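Local coordinates for N-acetylmuramoyl-L-alanine amidase XlyA (Bacillus subtilis, PDB 3RDR), which cleaves the amide link between N-acetylmuramoyl and L-amino acid residues in the bacterial cell wall, here seen as its zinc-bound catalytic domain, at residues I95-N100 with R143-T148; F61-T66 with Q113-T118; Q9-I12 with N18-G21; P26-V31 with N85-R90; A44-Y49 with T57-T62. One frame throughout, in Å; residues are numbered along the deposited sequence.

Interaction 1: I95-N100 with R143-T148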
# COMPACT_ATOMS: atom_id res chain seq x y z
N ILE A 95 1.10 -1.05 0.21
CA ILE A 95 0.63 -0.07 -0.76
C ILE A 95 -0.80 -0.37 -1.22
O ILE A 95 -1.11 -1.50 -1.61
CB ILE A 95 1.52 -0.01 -2.04
CG1 ILE A 95 2.95 0.42 -1.68
CG2 ILE A 95 0.95 0.99 -3.03
CD1 ILE A 95 3.77 -0.67 -1.05
N GLU A 96 -1.66 0.63 -1.17
CA GLU A 96 -3.04 0.47 -1.62
C GLU A 96 -3.23 1.25 -2.91
O GLU A 96 -2.76 2.38 -3.03
CB GLU A 96 -4.03 0.98 -0.56
CG GLU A 96 -4.36 -0.03 0.54
CD GLU A 96 -5.42 -1.04 0.12
OE1 GLU A 96 -5.74 -1.12 -1.09
OE2 GLU A 96 -5.93 -1.77 1.00
N ILE A 97 -3.92 0.65 -3.87
CA ILE A 97 -4.21 1.31 -5.14
C ILE A 97 -5.71 1.54 -5.19
O ILE A 97 -6.49 0.60 -5.05
CB ILE A 97 -3.76 0.45 -6.34
CG1 ILE A 97 -2.26 0.20 -6.27
CG2 ILE A 97 -4.09 1.16 -7.65
CD1 ILE A 97 -1.72 -0.66 -7.41
N CYS A 98 -6.11 2.79 -5.38
CA CYS A 98 -7.53 3.16 -5.42
C CYS A 98 -8.29 2.72 -6.67
O CYS A 98 -7.70 2.50 -7.73
CB CYS A 98 -7.67 4.67 -5.24
SG CYS A 98 -7.06 5.32 -3.65
N GLU A 99 -9.61 2.59 -6.51
CA GLU A 99 -10.50 2.19 -7.59
C GLU A 99 -11.66 3.19 -7.72
O GLU A 99 -12.68 2.87 -8.33
CB GLU A 99 -11.09 0.81 -7.30
CG GLU A 99 -10.08 -0.33 -7.19
CD GLU A 99 -10.74 -1.67 -6.91
OE1 GLU A 99 -11.75 -1.98 -7.58
OE2 GLU A 99 -10.26 -2.42 -6.03
N ASN A 100 -11.51 4.38 -7.15
CA ASN A 100 -12.58 5.38 -7.20
C ASN A 100 -13.08 5.68 -8.62
O ASN A 100 -12.29 5.82 -9.55
CB ASN A 100 -12.15 6.67 -6.48
CG ASN A 100 -10.84 7.23 -6.99
OD1 ASN A 100 -9.81 6.54 -7.00
ND2 ASN A 100 -10.85 8.49 -7.40
N ARG A 143 -7.40 -7.62 -5.89
CA ARG A 143 -8.42 -8.18 -6.77
C ARG A 143 -8.36 -7.83 -8.25
O ARG A 143 -8.73 -8.65 -9.08
CB ARG A 143 -9.81 -7.86 -6.21
CG ARG A 143 -10.22 -6.40 -6.27
CD ARG A 143 -11.66 -6.23 -5.81
NE ARG A 143 -12.23 -4.94 -6.21
CZ ARG A 143 -13.50 -4.59 -6.02
NH1 ARG A 143 -14.34 -5.42 -5.42
NH2 ARG A 143 -13.92 -3.40 -6.43
N LYS A 144 -7.90 -6.63 -8.59
CA LYS A 144 -7.84 -6.22 -10.00
C LYS A 144 -6.49 -6.47 -10.68
O LYS A 144 -6.34 -6.21 -11.88
CB LYS A 144 -8.18 -4.74 -10.14
CG LYS A 144 -9.57 -4.37 -9.67
CD LYS A 144 -10.00 -3.03 -10.25
CE LYS A 144 -10.13 -3.11 -11.77
NZ LYS A 144 -10.69 -1.87 -12.35
N LEU A 145 -5.52 -6.97 -9.92
CA LEU A 145 -4.20 -7.23 -10.47
C LEU A 145 -3.76 -8.69 -10.39
O LEU A 145 -2.78 -9.08 -11.01
CB LEU A 145 -3.17 -6.35 -9.75
CG LEU A 145 -2.86 -4.93 -10.27
CD1 LEU A 145 -4.09 -4.31 -10.89
CD2 LEU A 145 -2.33 -4.09 -9.12
N LEU A 146 -4.48 -9.50 -9.62
CA LEU A 146 -4.12 -10.90 -9.45
C LEU A 146 -4.05 -11.72 -10.75
O LEU A 146 -3.03 -12.35 -11.02
CB LEU A 146 -5.07 -11.57 -8.45
CG LEU A 146 -4.76 -11.24 -6.98
CD1 LEU A 146 -5.86 -11.76 -6.06
CD2 LEU A 146 -3.42 -11.84 -6.60
N ASP A 147 -5.11 -11.70 -11.55
CA ASP A 147 -5.12 -12.45 -12.81
C ASP A 147 -4.04 -12.01 -13.78
O ASP A 147 -3.70 -12.73 -14.72
CB ASP A 147 -6.48 -12.35 -13.51
CG ASP A 147 -7.55 -13.17 -12.83
OD1 ASP A 147 -7.26 -14.33 -12.47
OD2 ASP A 147 -8.68 -12.66 -12.67
N THR A 148 -3.49 -10.82 -13.57
CA THR A 148 -2.43 -10.31 -14.44
C THR A 148 -1.23 -9.84 -13.62
O THR A 148 -0.46 -8.99 -14.06
CB THR A 148 -2.95 -9.13 -15.30
OG1 THR A 148 -3.46 -8.10 -14.45
CG2 THR A 148 -4.05 -9.59 -16.24
O HOH W 1 -12.44 -1.00 -10.16

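Interaction 2: F61-T66 with Q113-T118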
# COMPACT_ATOMS: atom_id res chain seq x y z
N PHE A 61 1.33 3.50 1.98
CA PHE A 61 0.99 4.38 0.86
C PHE A 61 -0.34 4.07 0.18
O PHE A 61 -0.68 2.91 -0.05
CB PHE A 61 2.07 4.28 -0.23
CG PHE A 61 3.42 4.80 0.16
CD1 PHE A 61 3.68 6.16 0.21
CD2 PHE A 61 4.47 3.91 0.40
CE1 PHE A 61 4.96 6.64 0.48
CE2 PHE A 61 5.76 4.38 0.67
CZ PHE A 61 6.00 5.74 0.71
N THR A 62 -1.09 5.12 -0.15
CA THR A 62 -2.33 4.96 -0.89
C THR A 62 -2.07 5.72 -2.18
O THR A 62 -1.64 6.88 -2.16
CB THR A 62 -3.55 5.55 -0.17
OG1 THR A 62 -3.75 4.86 1.07
CG2 THR A 62 -4.80 5.37 -1.04
N VAL A 63 -2.32 5.06 -3.31
CA VAL A 63 -2.07 5.65 -4.62
C VAL A 63 -3.32 5.79 -5.48
O VAL A 63 -4.07 4.83 -5.63
CB VAL A 63 -1.07 4.75 -5.42
CG1 VAL A 63 -0.70 5.42 -6.75
CG2 VAL A 63 0.18 4.47 -4.60
N ASP A 64 -3.57 6.99 -6.01
CA ASP A 64 -4.70 7.17 -6.92
C ASP A 64 -4.13 7.69 -8.23
O ASP A 64 -2.90 7.73 -8.39
CB ASP A 64 -5.80 8.09 -6.36
CG ASP A 64 -5.34 9.51 -6.10
OD1 ASP A 64 -4.56 10.04 -6.91
OD2 ASP A 64 -5.78 10.10 -5.09
N ASP A 65 -4.98 8.08 -9.18
CA ASP A 65 -4.49 8.55 -10.47
C ASP A 65 -3.83 9.93 -10.47
O ASP A 65 -3.23 10.34 -11.46
CB ASP A 65 -5.62 8.52 -11.51
CG ASP A 65 -6.71 9.56 -11.23
OD1 ASP A 65 -6.74 10.16 -10.13
OD2 ASP A 65 -7.55 9.77 -12.14
N THR A 66 -3.93 10.63 -9.34
CA THR A 66 -3.37 11.96 -9.25
C THR A 66 -2.17 12.08 -8.31
O THR A 66 -1.15 12.66 -8.67
CB THR A 66 -4.45 12.96 -8.79
OG1 THR A 66 -5.57 12.88 -9.67
CG2 THR A 66 -3.90 14.38 -8.81
N GLN A 113 3.45 1.71 -9.88
CA GLN A 113 4.63 1.04 -10.41
C GLN A 113 5.84 1.96 -10.26
O GLN A 113 6.94 1.51 -9.97
CB GLN A 113 4.41 0.65 -11.88
CG GLN A 113 3.36 -0.44 -12.05
CD GLN A 113 2.99 -0.70 -13.50
OE1 GLN A 113 2.67 0.21 -14.25
NE2 GLN A 113 3.02 -1.97 -13.89
N TRP A 114 5.62 3.26 -10.44
CA TRP A 114 6.70 4.22 -10.28
C TRP A 114 7.16 4.21 -8.82
O TRP A 114 8.35 4.17 -8.53
CB TRP A 114 6.24 5.63 -10.66
CG TRP A 114 7.20 6.68 -10.17
CD1 TRP A 114 8.41 7.00 -10.72
CD2 TRP A 114 7.07 7.46 -8.98
NE1 TRP A 114 9.04 7.94 -9.93
CE2 TRP A 114 8.24 8.24 -8.86
CE3 TRP A 114 6.07 7.58 -7.99
CZ2 TRP A 114 8.45 9.12 -7.80
CZ3 TRP A 114 6.28 8.46 -6.94
CH2 TRP A 114 7.46 9.22 -6.85
N LEU A 115 6.19 4.27 -7.91
CA LEU A 115 6.48 4.26 -6.48
C LEU A 115 7.25 3.00 -6.09
O LEU A 115 8.26 3.07 -5.39
CB LEU A 115 5.18 4.32 -5.68
CG LEU A 115 5.27 4.14 -4.15
CD1 LEU A 115 6.12 5.24 -3.55
CD2 LEU A 115 3.86 4.15 -3.55
N ILE A 116 6.78 1.85 -6.56
CA ILE A 116 7.43 0.58 -6.25
C ILE A 116 8.86 0.53 -6.76
O ILE A 116 9.75 0.04 -6.07
CB ILE A 116 6.61 -0.59 -6.82
CG1 ILE A 116 5.27 -0.69 -6.07
CG2 ILE A 116 7.39 -1.90 -6.67
CD1 ILE A 116 4.31 -1.68 -6.66
N LYS A 117 9.10 1.04 -7.97
CA LYS A 117 10.45 1.05 -8.53
C LYS A 117 11.36 1.88 -7.63
O LYS A 117 12.50 1.50 -7.35
CB LYS A 117 10.45 1.65 -9.94
CG LYS A 117 11.85 1.90 -10.48
CD LYS A 117 11.92 3.18 -11.31
CE LYS A 117 11.45 2.96 -12.74
NZ LYS A 117 12.45 2.19 -13.54
N THR A 118 10.86 3.04 -7.21
CA THR A 118 11.61 3.94 -6.35
C THR A 118 11.92 3.30 -5.00
O THR A 118 13.03 3.43 -4.48
CB THR A 118 10.82 5.24 -6.11
OG1 THR A 118 10.47 5.82 -7.38
CG2 THR A 118 11.65 6.23 -5.31

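Interaction 3: Q9-I12 with N18-G21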
# COMPACT_ATOMS: atom_id res chain seq x y z
N GLN A 9 2.77 13.55 2.75
CA GLN A 9 2.86 12.87 4.04
C GLN A 9 1.81 13.42 5.00
O GLN A 9 1.71 14.63 5.22
CB GLN A 9 4.25 13.03 4.64
CG GLN A 9 5.36 12.47 3.77
CD GLN A 9 6.72 12.51 4.43
OE1 GLN A 9 7.10 13.53 5.01
NE2 GLN A 9 7.46 11.42 4.33
N ASP A 10 1.01 12.52 5.56
CA ASP A 10 -0.05 12.88 6.49
C ASP A 10 -0.22 11.67 7.40
O ASP A 10 -1.21 10.94 7.33
CB ASP A 10 -1.33 13.19 5.72
CG ASP A 10 -2.45 13.68 6.61
OD1 ASP A 10 -2.15 14.32 7.64
OD2 ASP A 10 -3.62 13.43 6.27
N PHE A 11 0.77 11.48 8.26
CA PHE A 11 0.82 10.36 9.18
C PHE A 11 -0.32 10.20 10.17
O PHE A 11 -0.94 11.16 10.61
CB PHE A 11 2.14 10.39 9.97
CG PHE A 11 3.37 10.17 9.12
CD1 PHE A 11 4.64 10.23 9.69
CD2 PHE A 11 3.26 9.93 7.75
CE1 PHE A 11 5.78 10.05 8.92
CE2 PHE A 11 4.39 9.75 6.97
CZ PHE A 11 5.66 9.81 7.55
N ILE A 12 -0.56 8.94 10.51
CA ILE A 12 -1.56 8.56 11.49
C ILE A 12 -0.90 8.99 12.79
O ILE A 12 0.32 8.82 12.95
CB ILE A 12 -1.75 7.02 11.49
CG1 ILE A 12 -2.45 6.59 10.19
CG2 ILE A 12 -2.53 6.59 12.71
CD1 ILE A 12 -2.38 5.09 9.93
N ASN A 18 -4.16 1.95 15.09
CA ASN A 18 -3.63 1.43 13.83
C ASN A 18 -2.23 1.92 13.49
O ASN A 18 -1.83 1.93 12.33
CB ASN A 18 -4.60 1.67 12.67
CG ASN A 18 -4.76 3.13 12.33
OD1 ASN A 18 -5.21 3.47 11.23
ND2 ASN A 18 -4.41 4.00 13.26
N ARG A 19 -1.50 2.36 14.51
CA ARG A 19 -0.11 2.77 14.31
C ARG A 19 0.67 2.05 15.41
O ARG A 19 1.17 2.67 16.35
CB ARG A 19 0.09 4.29 14.42
CG ARG A 19 1.55 4.68 14.18
CD ARG A 19 1.79 6.18 13.92
NE ARG A 19 3.22 6.44 13.79
CZ ARG A 19 3.77 7.64 13.58
NH1 ARG A 19 3.01 8.72 13.47
NH2 ARG A 19 5.09 7.75 13.49
N PRO A 20 0.76 0.71 15.31
CA PRO A 20 1.47 -0.12 16.28
C PRO A 20 2.88 0.38 16.57
O PRO A 20 3.37 0.25 17.69
CB PRO A 20 1.45 -1.51 15.64
CG PRO A 20 1.39 -1.20 14.17
CD PRO A 20 0.38 -0.08 14.13
N GLY A 21 3.53 0.94 15.56
CA GLY A 21 4.86 1.48 15.74
C GLY A 21 6.04 0.55 15.97
O GLY A 21 7.01 0.94 16.62

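Interaction 4: P26-V31 with N85-R90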
# COMPACT_ATOMS: atom_id res chain seq x y z
N PRO A 26 12.07 -2.98 6.10
CA PRO A 26 11.35 -3.64 5.00
C PRO A 26 12.16 -4.46 4.00
O PRO A 26 13.10 -3.96 3.37
CB PRO A 26 10.60 -2.48 4.34
CG PRO A 26 11.52 -1.33 4.55
CD PRO A 26 11.97 -1.52 5.98
N LEU A 27 11.78 -5.72 3.86
CA LEU A 27 12.43 -6.64 2.93
C LEU A 27 11.45 -6.95 1.78
O LEU A 27 11.84 -7.56 0.78
CB LEU A 27 12.80 -7.94 3.65
CG LEU A 27 13.69 -7.82 4.89
CD1 LEU A 27 13.85 -9.20 5.53
CD2 LEU A 27 15.04 -7.24 4.50
N TYR A 28 10.20 -6.54 1.95
CA TYR A 28 9.16 -6.78 0.95
C TYR A 28 8.29 -5.55 0.71
O TYR A 28 8.32 -4.58 1.48
CB TYR A 28 8.24 -7.92 1.40
CG TYR A 28 8.92 -9.23 1.70
CD1 TYR A 28 9.09 -10.20 0.71
CD2 TYR A 28 9.38 -9.51 2.98
CE1 TYR A 28 9.70 -11.42 1.00
CE2 TYR A 28 9.99 -10.73 3.28
CZ TYR A 28 10.14 -11.68 2.28
OH TYR A 28 10.73 -12.89 2.58
N ILE A 29 7.51 -5.62 -0.36
CA ILE A 29 6.56 -4.59 -0.73
C ILE A 29 5.27 -5.34 -1.06
O ILE A 29 5.24 -6.18 -1.97
CB ILE A 29 7.05 -3.79 -1.95
CG1 ILE A 29 8.29 -2.99 -1.57
CG2 ILE A 29 5.95 -2.85 -2.45
CD1 ILE A 29 8.96 -2.27 -2.74
N THR A 30 4.22 -5.07 -0.29
CA THR A 30 2.94 -5.74 -0.45
C THR A 30 1.90 -4.84 -1.13
O THR A 30 1.62 -3.74 -0.67
CB THR A 30 2.41 -6.20 0.92
OG1 THR A 30 3.38 -7.05 1.54
CG2 THR A 30 1.10 -6.98 0.77
N VAL A 31 1.33 -5.33 -2.23
CA VAL A 31 0.34 -4.57 -3.00
C VAL A 31 -1.11 -4.95 -2.73
O VAL A 31 -1.45 -6.13 -2.67
CB VAL A 31 0.61 -4.73 -4.52
CG1 VAL A 31 -0.37 -3.89 -5.33
CG2 VAL A 31 2.05 -4.33 -4.83
N ASN A 85 2.41 -11.58 13.13
CA ASN A 85 3.72 -10.97 13.25
C ASN A 85 4.67 -11.49 12.18
O ASN A 85 5.89 -11.42 12.33
CB ASN A 85 4.30 -11.24 14.64
CG ASN A 85 3.73 -10.30 15.69
OD1 ASN A 85 3.62 -10.66 16.86
ND2 ASN A 85 3.39 -9.09 15.27
N GLY A 86 4.10 -12.02 11.09
CA GLY A 86 4.91 -12.53 9.99
C GLY A 86 5.52 -11.38 9.21
O GLY A 86 5.28 -10.21 9.53
N SER A 87 6.28 -11.70 8.17
CA SER A 87 6.94 -10.69 7.36
C SER A 87 6.03 -9.72 6.61
O SER A 87 6.44 -8.62 6.26
CB SER A 87 7.89 -11.37 6.37
OG SER A 87 8.89 -12.09 7.06
N GLY A 88 4.79 -10.14 6.34
CA GLY A 88 3.87 -9.26 5.64
C GLY A 88 3.64 -8.01 6.46
O GLY A 88 3.86 -6.89 6.00
N ASN A 89 3.20 -8.21 7.70
CA ASN A 89 2.95 -7.08 8.59
C ASN A 89 4.22 -6.47 9.17
O ASN A 89 4.36 -5.24 9.21
CB ASN A 89 2.04 -7.49 9.74
CG ASN A 89 0.58 -7.54 9.33
OD1 ASN A 89 0.14 -6.82 8.43
ND2 ASN A 89 -0.20 -8.37 10.01
N ARG A 90 5.16 -7.31 9.60
CA ARG A 90 6.38 -6.83 10.24
C ARG A 90 7.61 -6.56 9.37
O ARG A 90 8.61 -6.05 9.87
CB ARG A 90 6.76 -7.78 11.37
CG ARG A 90 5.67 -7.95 12.44
CD ARG A 90 5.45 -6.66 13.24
NE ARG A 90 6.63 -6.29 14.03
CZ ARG A 90 6.94 -6.82 15.21
NH1 ARG A 90 6.17 -7.75 15.76
NH2 ARG A 90 8.04 -6.43 15.84

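Interaction 5: A44-Y49 with T57-T62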
# COMPACT_ATOMS: atom_id res chain seq x y z
N ALA A 44 -6.42 10.98 -0.71
CA ALA A 44 -6.66 11.94 0.36
C ALA A 44 -7.77 11.45 1.27
O ALA A 44 -7.69 11.59 2.50
CB ALA A 44 -7.02 13.31 -0.23
N ALA A 45 -8.82 10.87 0.69
CA ALA A 45 -9.93 10.36 1.49
C ALA A 45 -9.47 9.24 2.41
O ALA A 45 -9.87 9.18 3.58
CB ALA A 45 -11.07 9.88 0.58
N HIS A 46 -8.63 8.34 1.90
CA HIS A 46 -8.13 7.26 2.73
C HIS A 46 -7.22 7.81 3.84
O HIS A 46 -7.22 7.30 4.95
CB HIS A 46 -7.36 6.22 1.89
CG HIS A 46 -8.25 5.28 1.14
ND1 HIS A 46 -8.92 5.64 -0.01
CD2 HIS A 46 -8.61 4.00 1.40
CE1 HIS A 46 -9.66 4.63 -0.42
NE2 HIS A 46 -9.49 3.62 0.42
N ALA A 47 -6.47 8.86 3.53
CA ALA A 47 -5.59 9.47 4.53
C ALA A 47 -6.41 9.96 5.72
O ALA A 47 -6.00 9.80 6.87
CB ALA A 47 -4.83 10.64 3.91
N ARG A 48 -7.56 10.55 5.43
CA ARG A 48 -8.46 11.06 6.46
C ARG A 48 -9.08 9.90 7.23
O ARG A 48 -9.14 9.92 8.46
CB ARG A 48 -9.56 11.92 5.82
CG ARG A 48 -10.48 12.59 6.83
CD ARG A 48 -11.44 13.60 6.19
NE ARG A 48 -12.49 12.97 5.38
CZ ARG A 48 -12.38 12.68 4.08
NH1 ARG A 48 -11.26 12.96 3.42
NH2 ARG A 48 -13.39 12.12 3.44
N TYR A 49 -9.53 8.88 6.51
CA TYR A 49 -10.13 7.72 7.16
C TYR A 49 -9.18 7.04 8.15
O TYR A 49 -9.56 6.73 9.28
CB TYR A 49 -10.56 6.69 6.12
CG TYR A 49 -10.85 5.34 6.73
CD1 TYR A 49 -12.02 5.11 7.45
CD2 TYR A 49 -9.92 4.30 6.64
CE1 TYR A 49 -12.26 3.87 8.07
CE2 TYR A 49 -10.15 3.07 7.25
CZ TYR A 49 -11.32 2.86 7.96
OH TYR A 49 -11.54 1.65 8.59
N THR A 57 -6.85 -1.10 10.87
CA THR A 57 -5.98 -1.48 9.75
C THR A 57 -5.14 -0.29 9.32
O THR A 57 -5.55 0.86 9.49
CB THR A 57 -6.82 -2.00 8.54
OG1 THR A 57 -7.41 -3.26 8.88
CG2 THR A 57 -5.94 -2.19 7.32
N SER A 58 -3.97 -0.55 8.76
CA SER A 58 -3.10 0.53 8.30
C SER A 58 -2.03 0.03 7.34
O SER A 58 -1.59 -1.11 7.42
CB SER A 58 -2.43 1.22 9.49
OG SER A 58 -1.51 0.35 10.13
N TRP A 59 -1.63 0.91 6.43
CA TRP A 59 -0.60 0.61 5.45
C TRP A 59 0.18 1.89 5.22
O TRP A 59 -0.20 2.96 5.72
CB TRP A 59 -1.22 0.07 4.16
CG TRP A 59 -2.28 0.95 3.61
CD1 TRP A 59 -2.12 1.94 2.68
CD2 TRP A 59 -3.67 0.95 3.97
NE1 TRP A 59 -3.33 2.56 2.45
CE2 TRP A 59 -4.29 1.97 3.22
CE3 TRP A 59 -4.44 0.19 4.85
CZ2 TRP A 59 -5.66 2.25 3.32
CZ3 TRP A 59 -5.81 0.46 4.95
CH2 TRP A 59 -6.40 1.49 4.19
N HIS A 60 1.26 1.81 4.44
CA HIS A 60 2.12 2.97 4.22
C HIS A 60 1.75 3.98 3.15
O HIS A 60 1.84 5.19 3.38
CB HIS A 60 3.55 2.46 3.98
CG HIS A 60 4.00 1.47 5.01
ND1 HIS A 60 4.70 1.84 6.15
CD2 HIS A 60 3.78 0.14 5.13
CE1 HIS A 60 4.89 0.78 6.91
NE2 HIS A 60 4.34 -0.27 6.32
N PHE A 61 1.33 3.50 1.98
CA PHE A 61 0.99 4.38 0.86
C PHE A 61 -0.34 4.07 0.18
O PHE A 61 -0.68 2.91 -0.05
CB PHE A 61 2.07 4.28 -0.23
CG PHE A 61 3.42 4.80 0.16
CD1 PHE A 61 3.68 6.16 0.21
CD2 PHE A 61 4.47 3.91 0.40
CE1 PHE A 61 4.96 6.64 0.48
CE2 PHE A 61 5.76 4.38 0.67
CZ PHE A 61 6.00 5.74 0.71
N THR A 62 -1.09 5.12 -0.15
CA THR A 62 -2.33 4.96 -0.89
C THR A 62 -2.07 5.72 -2.18
O THR A 62 -1.64 6.88 -2.16
CB THR A 62 -3.55 5.55 -0.17
OG1 THR A 62 -3.75 4.86 1.07
CG2 THR A 62 -4.80 5.37 -1.04

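Interaction 1: I95-N100 with R143-T148
Glu99 sets CG anti to its carbonyl carbon, beside N (chi1 -62°), and runs on extended, which carries its carboxylate towards Arg143. Arg143 holds CG between N and carbonyl carbon (chi1 69°) and then stays straight out to NE. The contact belongs to the T7 lysozyme fold of this amidase catalytic domain. It joins the end of strand 92-97 to the loop between helices 133-137 and 149-154. The salt bridge is side-on. NH2 of Arg143 gives the shortest bond, 2.8 Å to Glu99 OE1. Arg143 NE is 3.3 Å from Glu99 OE1 and 3.2 Å from Glu99 OE2. OE1 lies in the guanidinium plane, but the two flat groups are turned 51° apart. The grip is therefore twisted. Glu99 OE2 also accepts from Ala35 N, so the carboxylate is fixed from two parts of the chain. The Arg143 side chain is about 8 Å from the zinc ion. Deeper in, Ile97 CD1 and Leu145 CD2 are 3.9 Å apart, the side chains crossing at about a right angle. Phe105 of helix 105-122 touches both. A water also links Glu99 to Lys144: it donates to Glu99 OE1 at 2.8 Å and accepts from Lys144 NZ at 2.9 Å.

Interaction 2: F61-T66 with Q113-T118
Phe61 presents one ring face to Leu115. Methyl CD2 of Leu115 lies 4.2 Å from the centroid of the Phe61 ring and 28° off its normal, a CH-pi contact. The other methyl, CD1, stands on the same side of the ring, above its centre, so the whole isopropyl end rests on the face. CD2 of Leu115 also reaches the root of the side chain, 3.8 Å from Phe61 CB. Thr62 points to the other side of the sheet. Val63 returns to the Leu115 side, with CG2 3.8 Å from Leu115 CD2. One methyl thus fills the notch between two residues of the strand. Leu115 reaches it with CG anti to N (chi1 172°). The strand then ends. Asp64 OD1 accepts from Thr66 N at 2.6 Å, an Asx turn just past the strand's end. On the helix, Thr118 OG1 bonds back to Trp114 O. The contact is buried and wholly apolar. It packs helix 105-122 on one face of the central sheet of the amidase domain. Strands 68-70 and 92-97 flank 61-63. Ile68 touches both Phe61 and Val63, and Leu119, one helical turn after Leu115, also touches Phe61.

Interaction 3: Q9-I12 with N18-G21
Ile12 and Arg19 meet through one hydrogen bond and a little apolar contact. In the hydrogen bond, Arg19 NH1 donates to Ile12 O at 2.7 Å, with an N-H...O angle of 154°. The donor stands nearly along the C=O axis, at 173°, and the oxygen lies at the edge of the guanidinium, close to its plane. The Arg19 chain is fully extended from CA to NE, long enough to carry NH1 back to this carbonyl. A salt bridge from Arg19 NE to Glu76 OE1 holds the group from a second direction. The guanidinium therefore ties the carbonyl to an acidic side chain of another loop, and its rotation is probably fixed by the two.

The van der Waals contacts centre on Ile12. Ile12 CG2 lies 3.9 Å from Arg19 CB, and the two side chains run past each other in opposite directions. Ile12 CD1 lies 3.9 Å from Asn18 CG. At the margin, Phe11 CB is 4.0 Å from Arg19 NH1.

Together these contacts close a short loop that follows edge strand 7-9 of the sheet. Ile12 makes a backbone hydrogen bond with His71, just past strand 68-70. Leu50 of helix 43-50 touches both Ile12 and Asn18. Asn18 O accepts from Ser58 OG in the loop leading to strand 61-63. This contact thus borders both the edge of the sheet and the end of that helix.

Interaction 4: P26-V31 with N85-R90
Strand residue Thr30 and helix residue Gly88 make the nearest backbone approach, with their CA atoms 7.1 Å apart. In the T7 lysozyme fold of this amidase, the contact sets short helix 87-90 against strand 28-33. That strand lies inside the central sheet and carries the zinc ligand His32. The packing is light, and two side chains of the strand make it. Tyr28 does so with ring atoms CE2 and CD2. Tyr28 CE2 lies 3.8 Å from Ser87 CB, and Tyr28 CD2 4.1 Å from it. With CG anti to the carbonyl carbon and beside the backbone N (chi1 -56°), the Tyr28 ring is laid towards the start of the helix. Ser87 meets it with its CB foremost; Ser87 OG stays further off, 4.2 Å from Tyr28 CE2.

Thr30 is the second strand residue to take part, and it faces the backbone of Gly88. Gly86 is the N-cap of the helix. Within the turn, Arg90 N bonds to Gly86 O at 2.9 Å. Backbone bonds join Tyr28 to Ala91, just after the helix, and to Ile93 of neighbouring strand 92-97. The helix and the strand it packs on are therefore also connected through the sheet. The Thr30 side chain is about 6 Å from the zinc ion. Its OG1 stands 4.5 Å from Gly88 O, and Ser92 OG spans the two by hydrogen bonding to both; Thr30 OG1 also pairs with Trp136 NE1.

Interaction 5: A44-Y49 with T57-T62
His46 carries most of the contact from the helix side and touches both Thr62 and Trp59. Its CB is 3.9 Å from Thr62 OG1 and 4.0 Å from Thr62 CG2. The same methyl reaches the root of the imidazole, 4.1 Å from His46 CG. Further out, His46 CD2 meets Trp59 CZ2 at 3.9 Å, at the edge of the indole and near its plane. The imidazole is held in turn by a hydrogen bond between ND1 and the backbone oxygen of Asp42, just before the helix.

Trp59 places CG between its N and carbonyl carbon (chi1 53°). This brings the indole edge-on to Phe61 and Thr62. Its NE1 donates to Thr62 OG1 at 2.7 Å, with an angle of 165° and the oxygen close to the ring plane. The contact packs helix 43-50 against strand 61-63 and the loop before it. In this T7 lysozyme fold, that helix lies on the face of the sheet away from helix 105-122. His71 packs against Trp59, with ring planes at about 80°. The Trp59 side chain is about 8 Å from the zinc ion.

Thr62 OG1 also hydrogen bonds to His71 NE2, so two nitrogens meet this buried hydroxyl. With OG1 occupied in this way, the rotation of the Thr62 side chain is set. CG2 then stands anti to the backbone N and against the imidazole of His46.

In the fold
Interactions 1, 2, 4 and 5 all reach one mixed sheet, through neighbouring strands 61-63, 92-97 and 28-33. Interaction 3 lies at its margin, after edge strand 7-9. Interactions 2 and 5 share Phe61 and Thr62, but use opposite faces of strand 61-63; their centres are 13 Å apart. Interactions 1 and 3 are the most distant, with centres 22 Å apart. Along the chain, interaction 3 closes first. Interaction 5 is nested inside the loop closed by interaction 4, and interaction 2 crosses both 1 and 4. Distant parts of the chain are thus joined round the sheet whose strand 28-33 supplies zinc ligand His32; His133 and Cys141 complete the site.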